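Local coordinates for protein probable starch synthase 4, chloroplastic/amyloplastic (Arabidopsis thaliana, PDB 6GNE) that belongs to the starch synthase family of glycosyltransferases and has the two-domain GT-B fold, with adenosine-5'-diphosphate and glycans bound in this structure, at residues 491-494 and 495-498. Numbering follows the deposited sequence.
Sequences EELY and TRSV
Thr495 grips the carbonyl of Glu491 twice, one helical turn back along the helix of residues 484-499. The backbone bond from Thr495 N to Glu491 O measures 2.9 Å and is nearly straight, with an N-H...O angle of 173°. The hydroxyl supplies the second bond, from Thr495 OG1 to Glu491 O at 3.1 Å. With chi1 at 48°, OG1 sits between the backbone N and the carbonyl carbon of its own residue, turned back toward the preceding turn; it meets Glu491 O at a C=O...O angle of 127°, a bent approach beside the straighter amide bond. Three further i to i+4 bonds, from Arg496, Ser497 and Val498 to Glu492, Leu493 and Tyr494 respectively, continue the alpha-helical pattern.

Arg496 can be followed outward. Its CB lies 3.2 Å from Glu492 O. CG leaves anti to the backbone N, and the chain then bends at chi3, folding the guanidinium back over the preceding turn, where Glu492 O lies over one of its faces, 3.8 Å from Arg496 NH1. At the tip, Arg496 NH2 comes within 3.4 Å of Leu493 CD2, the two side chains crossing at a slant. The carboxylate of Glu492 makes no salt bridge here: Glu492 OE1 and Arg496 NH1 are 5.3 Å apart.

On the inward side, Leu493 and Tyr494 pack on Ile225 of strand 225-228, and Tyr494 OH hydrogen-bonds His143. Glu491 OE1 is held separately, by a hydrogen bond with His44 NE2. The helix thus lies against the parallel strands of the N-terminal Rossmann-like domain, as the C-terminal helix commonly does in GT-B proteins. The exposed threonine thus has its hydroxyl satisfied by the helix's own backbone, whereas Glu492 and Arg496, their charged atoms not in contact, probably attract each other only modestly.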
loop_
_atom_site.group_PDB
_atom_site.type_symbol
_atom_site.label_atom_id
_atom_site.label_comp_id
_atom_site.label_asym_id
_atom_site.label_seq_id
_atom_site.Cartn_x
_atom_site.Cartn_y
_atom_site.Cartn_z
ATOM N N GLU A 491 9.337 -1.072 -15.937
ATOM C CA GLU A 491 9.951 -1.912 -16.953
ATOM C C GLU A 491 11.137 -1.202 -17.621
ATOM O O GLU A 491 12.216 -1.823 -17.813
ATOM C CB GLU A 491 8.893 -2.335 -17.981
ATOM C CG GLU A 491 9.401 -3.131 -19.195
ATOM C CD GLU A 491 8.338 -3.327 -20.268
ATOM O OE1 GLU A 491 8.086 -4.477 -20.664
ATOM O OE2 GLU A 491 7.728 -2.339 -20.726
ATOM N N GLU A 492 10.935 0.075 -17.993
ATOM C CA GLU A 492 11.992 0.903 -18.614
ATOM C C GLU A 492 13.164 1.151 -17.668
ATOM O O GLU A 492 14.294 1.203 -18.132
ATOM C CB GLU A 492 11.452 2.236 -19.177
ATOM C CG GLU A 492 10.588 2.071 -20.444
ATOM C CD GLU A 492 9.734 3.306 -20.848
ATOM O OE1 GLU A 492 9.597 4.291 -20.048
ATOM O OE2 GLU A 492 9.184 3.281 -21.993
ATOM N N LEU A 493 12.899 1.274 -16.361
ATOM C CA LEU A 493 13.969 1.342 -15.367
ATOM C C LEU A 493 14.738 0.033 -15.268
ATOM O O LEU A 493 15.967 0.058 -15.206
ATOM C CB LEU A 493 13.447 1.769 -13.998
ATOM C CG LEU A 493 12.881 3.189 -13.878
ATOM C CD1 LEU A 493 12.126 3.342 -12.558
ATOM C CD2 LEU A 493 13.920 4.310 -14.059
ATOM N N TYR A 494 14.016 -1.091 -15.269
ATOM C CA TYR A 494 14.626 -2.427 -15.241
ATOM C C TYR A 494 15.545 -2.684 -16.433
ATOM O O TYR A 494 16.697 -3.089 -16.250
ATOM C CB TYR A 494 13.566 -3.535 -15.252
ATOM C CG TYR A 494 12.658 -3.695 -14.041
ATOM C CD1 TYR A 494 12.863 -3.001 -12.840
ATOM C CD2 TYR A 494 11.594 -4.589 -14.097
ATOM C CE1 TYR A 494 12.019 -3.175 -11.756
ATOM C CE2 TYR A 494 10.754 -4.768 -13.031
ATOM C CZ TYR A 494 10.975 -4.063 -11.858
ATOM O OH TYR A 494 10.130 -4.280 -10.809
ATOM N N THR A 495 15.021 -2.490 -17.645
ATOM C CA THR A 495 15.805 -2.714 -18.873
ATOM C C THR A 495 17.014 -1.785 -18.959
ATOM O O THR A 495 18.093 -2.244 -19.286
ATOM C CB THR A 495 14.964 -2.588 -20.161
ATOM O OG1 THR A 495 14.181 -1.393 -20.115
ATOM C CG2 THR A 495 14.042 -3.787 -20.338
ATOM N N ARG A 496 16.846 -0.503 -18.646
ATOM C CA ARG A 496 17.934 0.477 -18.724
ATOM C C ARG A 496 19.044 0.163 -17.739
ATOM O O ARG A 496 20.224 0.346 -18.075
ATOM C CB ARG A 496 17.417 1.899 -18.518
ATOM C CG ARG A 496 18.405 3.035 -18.757
ATOM C CD ARG A 496 17.710 4.347 -19.161
ATOM N NE ARG A 496 16.931 4.980 -18.063
ATOM C CZ ARG A 496 15.607 5.214 -18.029
ATOM N NH1 ARG A 496 14.785 4.905 -19.046
ATOM N NH2 ARG A 496 15.083 5.788 -16.939
ATOM N N SER A 497 18.687 -0.354 -16.567
ATOM C CA SER A 497 19.689 -0.793 -15.594
ATOM C C SER A 497 20.431 -2.080 -16.000
ATOM O O SER A 497 21.632 -2.189 -15.803
ATOM C CB SER A 497 19.051 -0.984 -14.231
ATOM O OG SER A 497 20.046 -0.994 -13.236
ATOM N N VAL A 498 19.694 -3.044 -16.551
ATOM C CA VAL A 498 20.272 -4.288 -17.078
ATOM C C VAL A 498 21.277 -3.998 -18.194
ATOM O O VAL A 498 22.369 -4.582 -18.211
ATOM C CB VAL A 498 19.166 -5.270 -17.571
ATOM C CG1 VAL A 498 19.736 -6.407 -18.435
ATOM C CG2 VAL A 498 18.403 -5.829 -16.377
#